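Side-chain contacts in ileal bile acid-binding protein (PDB 3ELX), which binds bile acids such as cholate and probably carries them through the cytoplasm: residues T52-Y57 with V62-F67; K81-I86 with S97-Q102; P20-I25 with D30-G35. One frame throughout, in Å; residues are numbered along the deposited sequence.

Contact 1. Residues T52-Y57 with V62-F67; sequences TWTQYY and VVTNKF. With EDO (1,2-ethanediol), chain B.
Strands 50-57 and 61-68 form an antiparallel beta hairpin in the wall of the fatty-acid-binding-protein barrel. Trp53 pairs with Asn65 and Gln55 with Val63, each through two backbone hydrogen bonds. The bond from Gln55 N to Val63 O is 2.8 Å long. Between these pairs the strands close to 4.3 Å, CA to CA, at the non-hydrogen-bonded pair of Thr54 and Thr64.

One face of the hairpin carries Thr52, Thr54, Tyr56, Val62, Thr64 and Lys66. Thr54 and Thr64 lie side by side, with their OG1 atoms in a weak 3.3 Å hydrogen bond. Thr54 CG2 stands anti to its own N and presses on Val62 CG1 at 3.4 Å, a tight contact. The other methyl, Val62 CG2, lies against Tyr56 CD1 at 3.8 Å. The Tyr56 hydroxyl binds Glu43.

The other face carries Trp53, Gln55, Val63 and Asn65. Val63 CG2 meets the Tyr57 ring 3.7 Å from CD2, and Tyr57 OH gives a weak bond to Gln55 OE1. An ethanediol, probably from the crystallisation liquor, lays C2 over one face of the indole, toward its rim. Its O2 takes a nearly straight bond from Asn65 ND2, 3.2 Å long at 164°. Asn65 OD1 is held by Glu76 N.

Gln55 and Tyr57 each belong to a cholate site seen in this protein, and no cholate is bound here. Aromatic surface, amide groups and the Tyr57 hydroxyl lie close together, which is consistent with binding an amphipathic bile acid.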
# COMPACT_ATOMS: atom_id res chain seq x y z
N THR A 52 9.58 6.30 5.22
CA THR A 52 9.78 4.91 5.65
C THR A 52 8.39 4.36 5.89
O THR A 52 7.65 4.86 6.75
CB THR A 52 10.61 4.81 6.94
OG1 THR A 52 11.87 5.47 6.76
CG2 THR A 52 10.84 3.35 7.33
N TRP A 53 8.03 3.33 5.13
CA TRP A 53 6.65 2.86 5.07
C TRP A 53 6.63 1.40 5.46
O TRP A 53 7.16 0.56 4.74
CB TRP A 53 6.16 3.04 3.63
CG TRP A 53 4.67 3.02 3.49
CD1 TRP A 53 3.84 1.95 3.67
CD2 TRP A 53 3.85 4.13 3.11
NE1 TRP A 53 2.53 2.33 3.43
CE2 TRP A 53 2.51 3.66 3.09
CE3 TRP A 53 4.10 5.47 2.78
CZ2 TRP A 53 1.44 4.48 2.74
CZ3 TRP A 53 3.03 6.29 2.45
CH2 TRP A 53 1.72 5.79 2.44
N THR A 54 6.04 1.10 6.61
CA THR A 54 6.09 -0.26 7.18
C THR A 54 4.68 -0.85 7.27
O THR A 54 3.76 -0.19 7.75
CB THR A 54 6.76 -0.22 8.57
OG1 THR A 54 8.07 0.35 8.46
CG2 THR A 54 6.87 -1.61 9.16
N GLN A 55 4.53 -2.08 6.78
CA GLN A 55 3.24 -2.76 6.84
C GLN A 55 3.40 -4.06 7.60
O GLN A 55 4.31 -4.85 7.33
CB GLN A 55 2.68 -3.05 5.43
CG GLN A 55 2.47 -1.80 4.60
CD GLN A 55 2.13 -2.14 3.16
OE1 GLN A 55 2.76 -2.99 2.54
NE2 GLN A 55 1.13 -1.46 2.61
N TYR A 56 2.48 -4.29 8.53
CA TYR A 56 2.51 -5.46 9.39
C TYR A 56 1.53 -6.52 8.91
O TYR A 56 0.37 -6.55 9.32
CB TYR A 56 2.22 -5.04 10.83
CG TYR A 56 3.31 -4.14 11.41
CD1 TYR A 56 4.38 -4.69 12.10
CD2 TYR A 56 3.26 -2.75 11.24
CE1 TYR A 56 5.39 -3.89 12.62
CE2 TYR A 56 4.27 -1.94 11.77
CZ TYR A 56 5.33 -2.51 12.46
OH TYR A 56 6.35 -1.73 12.98
N TYR A 57 2.01 -7.37 8.01
CA TYR A 57 1.20 -8.43 7.46
C TYR A 57 1.08 -9.61 8.43
O TYR A 57 1.79 -9.65 9.45
CB TYR A 57 1.75 -8.88 6.10
CG TYR A 57 1.45 -7.91 5.00
CD1 TYR A 57 0.23 -7.96 4.30
CD2 TYR A 57 2.37 -6.93 4.65
CE1 TYR A 57 -0.06 -7.05 3.28
CE2 TYR A 57 2.10 -6.03 3.62
CZ TYR A 57 0.88 -6.09 2.96
OH TYR A 57 0.60 -5.19 1.95
N VAL A 62 6.77 -8.41 8.12
CA VAL A 62 6.87 -6.94 8.10
C VAL A 62 7.49 -6.50 6.78
O VAL A 62 8.58 -6.95 6.41
CB VAL A 62 7.67 -6.41 9.31
CG1 VAL A 62 7.68 -4.89 9.31
CG2 VAL A 62 7.07 -6.92 10.60
N VAL A 63 6.79 -5.63 6.06
CA VAL A 63 7.29 -5.14 4.78
C VAL A 63 7.63 -3.68 4.99
O VAL A 63 6.76 -2.91 5.34
CB VAL A 63 6.23 -5.29 3.67
CG1 VAL A 63 6.75 -4.70 2.34
CG2 VAL A 63 5.85 -6.74 3.48
N THR A 64 8.89 -3.33 4.78
CA THR A 64 9.33 -1.94 4.91
C THR A 64 9.91 -1.43 3.60
O THR A 64 10.81 -2.06 3.03
CB THR A 64 10.38 -1.78 6.03
OG1 THR A 64 9.81 -2.24 7.26
CG2 THR A 64 10.79 -0.33 6.21
N ASN A 65 9.38 -0.31 3.14
CA ASN A 65 9.92 0.38 1.98
C ASN A 65 10.40 1.75 2.38
O ASN A 65 9.67 2.50 3.03
CB ASN A 65 8.89 0.47 0.86
CG ASN A 65 8.87 -0.77 0.00
OD1 ASN A 65 9.92 -1.22 -0.45
ND2 ASN A 65 7.70 -1.34 -0.20
N LYS A 66 11.65 2.04 2.02
CA LYS A 66 12.24 3.35 2.23
C LYS A 66 12.48 3.96 0.86
O LYS A 66 13.16 3.38 0.00
CB LYS A 66 13.56 3.24 3.01
CG LYS A 66 13.36 2.76 4.42
CD LYS A 66 14.68 2.37 5.07
CE LYS A 66 15.23 3.46 5.97
NZ LYS A 66 15.55 4.72 5.25
N PHE A 67 11.86 5.12 0.65
CA PHE A 67 11.99 5.79 -0.64
C PHE A 67 12.03 7.30 -0.47
O PHE A 67 11.52 7.82 0.52
CB PHE A 67 10.88 5.38 -1.60
CG PHE A 67 9.48 5.65 -1.09
CD1 PHE A 67 8.78 4.66 -0.41
CD2 PHE A 67 8.86 6.88 -1.32
CE1 PHE A 67 7.46 4.90 0.07
CE2 PHE A 67 7.55 7.13 -0.87
CZ PHE A 67 6.86 6.15 -0.17
C1 EDO B . 2.78 1.12 0.11
O1 EDO B . 2.32 0.64 -0.92
C2 EDO B . 4.26 1.41 0.24
O2 EDO B . 4.97 0.19 0.47

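Contact 2. Residues K81-I86 with S97-Q102; sequences KKFKGI and SFPKYQ
Aromatic and apolar packing around Phe83 makes the direct contact. The Phe83 and Phe98 rings meet obliquely, with planes at 65° and centroids 5.6 Å apart. Phe83 CZ comes within 3.6 Å of Phe98 CD1. A CH-pi contact joins the same ring to Pro99. Pro99 CD sits over the centre of one face, 4.2 Å from the centroid and 12° off the ring normal. Phe83 takes the crowded position, chi1 67°, with CG between its backbone N and carbonyl carbon. This rotamer brings the ring across to the loop.

The polar links run through water. One water accepts from Ser97 N at 2.9 Å and donates a weak bond to Ile86 O. A second water joins Ser97 OG to Ile86 O, again weakly at the carbonyl. Ser97 OG also receives a bond from Gln102 NE2, 3.0 Å long and in the amide plane, which ties the two ends of the loop together.

Behind Phe98, the Tyr101 hydroxyl oxygen lies over the centre of one ring face. Tyr101 contacts cholate in a structure of this protein. The arrangement joins strand 82-90 to the turn between strands 93-97 and 102-108, at the rim of a fatty-acid-binding-protein barrel.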
# COMPACT_ATOMS: atom_id res chain seq x y z
N LYS A 81 9.91 -9.44 -3.74
CA LYS A 81 10.71 -9.15 -4.93
C LYS A 81 11.32 -7.74 -4.87
O LYS A 81 10.62 -6.75 -4.65
CB LYS A 81 9.86 -9.31 -6.20
CG LYS A 81 10.67 -9.49 -7.47
CD LYS A 81 9.96 -10.41 -8.47
CE LYS A 81 10.39 -11.87 -8.32
NZ LYS A 81 9.82 -12.54 -7.10
N LYS A 82 12.63 -7.68 -5.07
CA LYS A 82 13.36 -6.42 -4.99
C LYS A 82 13.34 -5.68 -6.31
O LYS A 82 13.50 -6.28 -7.38
CB LYS A 82 14.81 -6.67 -4.55
CG LYS A 82 14.95 -7.40 -3.22
CD LYS A 82 16.40 -7.76 -2.96
CE LYS A 82 16.53 -8.72 -1.78
NZ LYS A 82 17.90 -9.29 -1.69
N PHE A 83 13.12 -4.38 -6.24
CA PHE A 83 13.15 -3.54 -7.43
C PHE A 83 13.71 -2.16 -7.09
O PHE A 83 13.93 -1.84 -5.92
CB PHE A 83 11.77 -3.45 -8.11
CG PHE A 83 10.71 -2.73 -7.31
CD1 PHE A 83 10.01 -3.37 -6.29
CD2 PHE A 83 10.39 -1.40 -7.60
CE1 PHE A 83 9.03 -2.70 -5.56
CE2 PHE A 83 9.41 -0.72 -6.89
CZ PHE A 83 8.71 -1.37 -5.87
N LYS A 84 13.98 -1.38 -8.12
CA LYS A 84 14.34 0.01 -7.94
C LYS A 84 13.26 0.85 -8.60
O LYS A 84 12.86 0.59 -9.74
CB LYS A 84 15.72 0.31 -8.50
CG LYS A 84 16.26 1.67 -8.08
CD LYS A 84 17.75 1.82 -8.39
CE LYS A 84 18.59 1.61 -7.16
NZ LYS A 84 18.42 2.72 -6.16
N GLY A 85 12.76 1.84 -7.87
CA GLY A 85 11.65 2.63 -8.39
C GLY A 85 11.75 4.10 -8.07
O GLY A 85 12.47 4.51 -7.15
N ILE A 86 11.00 4.89 -8.83
CA ILE A 86 10.90 6.32 -8.61
C ILE A 86 9.46 6.66 -8.30
O ILE A 86 8.58 6.61 -9.16
CB ILE A 86 11.43 7.15 -9.80
CG1 ILE A 86 12.82 6.68 -10.24
CG2 ILE A 86 11.45 8.65 -9.44
CD1 ILE A 86 13.31 7.28 -11.53
N SER A 97 4.78 2.86 -8.71
CA SER A 97 4.57 1.97 -9.84
C SER A 97 5.23 0.63 -9.52
O SER A 97 6.41 0.39 -9.81
CB SER A 97 5.12 2.60 -11.12
OG SER A 97 4.50 3.87 -11.34
N PHE A 98 4.45 -0.26 -8.89
CA PHE A 98 4.95 -1.60 -8.58
C PHE A 98 4.98 -2.51 -9.82
O PHE A 98 4.31 -2.24 -10.82
CB PHE A 98 4.06 -2.28 -7.53
CG PHE A 98 4.26 -1.77 -6.13
CD1 PHE A 98 5.27 -2.28 -5.33
CD2 PHE A 98 3.39 -0.83 -5.59
CE1 PHE A 98 5.44 -1.84 -4.02
CE2 PHE A 98 3.55 -0.38 -4.28
CZ PHE A 98 4.59 -0.88 -3.50
N PRO A 99 5.76 -3.60 -9.77
CA PRO A 99 5.74 -4.54 -10.88
C PRO A 99 4.35 -4.99 -11.34
O PRO A 99 4.07 -5.00 -12.54
CB PRO A 99 6.53 -5.73 -10.32
CG PRO A 99 7.56 -5.06 -9.47
CD PRO A 99 6.75 -3.99 -8.75
N LYS A 100 3.48 -5.32 -10.39
CA LYS A 100 2.19 -5.96 -10.70
C LYS A 100 0.98 -5.03 -10.69
O LYS A 100 -0.11 -5.43 -11.10
CB LYS A 100 1.95 -7.13 -9.73
CG LYS A 100 2.68 -8.42 -10.12
CD LYS A 100 2.02 -9.66 -9.52
CE LYS A 100 2.80 -10.19 -8.33
NZ LYS A 100 3.91 -11.09 -8.77
N TYR A 101 1.15 -3.80 -10.23
CA TYR A 101 0.00 -2.89 -10.10
C TYR A 101 0.48 -1.47 -9.84
O TYR A 101 1.65 -1.25 -9.51
CB TYR A 101 -0.94 -3.33 -8.96
CG TYR A 101 -0.26 -3.46 -7.61
CD1 TYR A 101 -0.27 -2.42 -6.70
CD2 TYR A 101 0.38 -4.65 -7.24
CE1 TYR A 101 0.36 -2.54 -5.45
CE2 TYR A 101 1.01 -4.78 -6.01
CZ TYR A 101 1.00 -3.73 -5.12
OH TYR A 101 1.62 -3.87 -3.89
N GLN A 102 -0.43 -0.51 -10.03
CA GLN A 102 -0.17 0.88 -9.68
C GLN A 102 -0.75 1.14 -8.31
O GLN A 102 -1.87 0.70 -8.02
CB GLN A 102 -0.85 1.81 -10.68
CG GLN A 102 -0.17 1.84 -12.03
CD GLN A 102 1.28 2.25 -11.92
OE1 GLN A 102 2.19 1.44 -12.13
NE2 GLN A 102 1.51 3.52 -11.59
O HOH W 1 7.24 4.25 -8.29
O HOH W 2 5.34 6.22 -10.11

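Contact 3. Residues P20-I25 with D30-G35; sequences PFCKLI and DVIAKG
Ile32 reaches from helix 29-34 toward helix 18-24 and meets Cys22 and Lys23. Its CB directs the side chain at the opposing helix. The closest CA atoms of the two segments, those of Cys22 and Ile32, are 6.9 Å apart. From CB the chain divides. CG1 stands anti to the carbonyl carbon, chi1 -66°, which sends the longer branch across to the other helix. CG1 then touches Cys22 CB at 3.6 Å. The next bond is extended, chi2 168°, and carries CD1 toward Lys23. There CD1 lies between two residues. It is 3.6 Å from Cys22 CB and 3.8 Å from Lys23 CG.

Cys22 offers its CB to the isoleucine. Its SG turns to the side, beside the backbone N. Lys23 offers the base of its chain, which crosses Ile32 at about a right angle. Beyond CG it bends at chi3, and its amino end leads away from Ile32. Cys22 and Ile32 also both touch Ile27, from the link between the helices. The Tyr18 hydroxyl bonds to Ile32 O and ties the start of the first helix to the second by a polar contact.

This is the helix-turn-helix that caps the barrel in fatty-acid-binding proteins. No hydrogen bond or salt bridge joins 20-25 to 30-35 directly. The pairing is small, burying 116 Å² in all, and it is apolar. It rests on a single isoleucine laid against one CB and the aliphatic root of a lysine. Such a contact probably sets few directional demands on the two helices.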
# COMPACT_ATOMS: atom_id res chain seq x y z
N PRO A 20 -11.41 -9.64 -5.88
CA PRO A 20 -11.06 -9.54 -7.30
C PRO A 20 -9.63 -9.06 -7.57
O PRO A 20 -8.99 -9.55 -8.50
CB PRO A 20 -12.08 -8.54 -7.85
CG PRO A 20 -13.20 -8.55 -6.88
CD PRO A 20 -12.57 -8.79 -5.55
N PHE A 21 -9.13 -8.12 -6.76
CA PHE A 21 -7.77 -7.62 -6.94
C PHE A 21 -6.75 -8.72 -6.68
O PHE A 21 -5.85 -8.94 -7.49
CB PHE A 21 -7.49 -6.40 -6.05
CG PHE A 21 -6.07 -5.91 -6.14
CD1 PHE A 21 -5.68 -5.04 -7.15
CD2 PHE A 21 -5.11 -6.34 -5.22
CE1 PHE A 21 -4.36 -4.61 -7.24
CE2 PHE A 21 -3.79 -5.91 -5.30
CZ PHE A 21 -3.42 -5.04 -6.31
N CYS A 22 -6.90 -9.42 -5.56
CA CYS A 22 -5.96 -10.47 -5.19
C CYS A 22 -5.98 -11.61 -6.21
O CYS A 22 -4.93 -12.15 -6.57
CB CYS A 22 -6.24 -10.99 -3.79
SG CYS A 22 -5.78 -9.85 -2.47
N LYS A 23 -7.17 -11.94 -6.70
CA LYS A 23 -7.32 -12.95 -7.75
C LYS A 23 -6.62 -12.54 -9.05
O LYS A 23 -6.00 -13.37 -9.72
CB LYS A 23 -8.79 -13.26 -8.01
CG LYS A 23 -9.45 -14.12 -6.93
CD LYS A 23 -10.89 -14.47 -7.29
CE LYS A 23 -11.84 -13.32 -6.98
NZ LYS A 23 -13.21 -13.59 -7.51
N LEU A 24 -6.73 -11.26 -9.40
CA LEU A 24 -6.15 -10.78 -10.65
C LEU A 24 -4.62 -10.79 -10.62
O LEU A 24 -3.98 -11.21 -11.60
CB LEU A 24 -6.67 -9.38 -11.02
CG LEU A 24 -6.26 -8.80 -12.38
CD1 LEU A 24 -6.73 -9.66 -13.55
CD2 LEU A 24 -6.77 -7.37 -12.53
N ILE A 25 -4.03 -10.37 -9.50
CA ILE A 25 -2.56 -10.36 -9.37
C ILE A 25 -1.97 -11.72 -8.96
O ILE A 25 -0.76 -11.84 -8.76
CB ILE A 25 -2.04 -9.22 -8.44
CG1 ILE A 25 -2.48 -9.44 -6.99
CG2 ILE A 25 -2.45 -7.84 -8.98
CD1 ILE A 25 -1.61 -8.73 -5.96
N ASP A 30 -6.90 -19.74 -0.98
CA ASP A 30 -6.90 -19.97 0.47
C ASP A 30 -6.22 -18.84 1.24
O ASP A 30 -6.63 -18.50 2.35
CB ASP A 30 -6.29 -21.34 0.81
CG ASP A 30 -7.25 -22.50 0.54
OD1 ASP A 30 -8.00 -22.46 -0.46
OD2 ASP A 30 -7.25 -23.46 1.34
N VAL A 31 -5.19 -18.24 0.64
CA VAL A 31 -4.50 -17.08 1.22
C VAL A 31 -5.44 -15.87 1.25
O VAL A 31 -5.45 -15.11 2.23
CB VAL A 31 -3.20 -16.73 0.45
CG1 VAL A 31 -2.49 -15.54 1.08
CG2 VAL A 31 -2.26 -17.93 0.40
N ILE A 32 -6.21 -15.69 0.18
CA ILE A 32 -7.23 -14.65 0.12
C ILE A 32 -8.26 -14.87 1.23
O ILE A 32 -8.58 -13.94 1.98
CB ILE A 32 -7.93 -14.62 -1.27
CG1 ILE A 32 -6.93 -14.19 -2.35
CG2 ILE A 32 -9.16 -13.70 -1.25
CD1 ILE A 32 -7.42 -14.40 -3.77
N ALA A 33 -8.75 -16.10 1.34
CA ALA A 33 -9.75 -16.47 2.34
C ALA A 33 -9.26 -16.25 3.76
O ALA A 33 -9.99 -15.71 4.60
CB ALA A 33 -10.18 -17.92 2.14
N LYS A 34 -8.02 -16.64 4.04
CA LYS A 34 -7.48 -16.55 5.40
C LYS A 34 -7.22 -15.12 5.84
O LYS A 34 -7.27 -14.81 7.03
CB LYS A 34 -6.22 -17.41 5.58
CG LYS A 34 -6.53 -18.83 6.06
CD LYS A 34 -6.93 -19.73 4.91
CE LYS A 34 -8.22 -20.48 5.18
NZ LYS A 34 -8.82 -20.97 3.90
N GLY A 35 -6.97 -14.24 4.87
CA GLY A 35 -6.65 -12.85 5.15
C GLY A 35 -7.78 -11.85 4.97
O GLY A 35 -7.56 -10.65 5.09

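From the N terminus, strand 8-16 leads into contact 3, which closes the short loop between the two helices. The chain then runs through strand 41-47 to contact 1, the hairpin of strands 50-57 and 61-68. Contact 2 comes last and joins strand 82-90 to the loop that follows strand 93-97. The three close in series; none nests in or crosses another. Contacts 1 and 2 both reach the same antiparallel sheet, their centres about 14 Å apart, but do not touch. Contacts 2 and 3 do touch: Tyr101 meets Phe21 edge-to-face, and Lys100 packs on Ile25. The helical cap is thereby joined to the barrel rim.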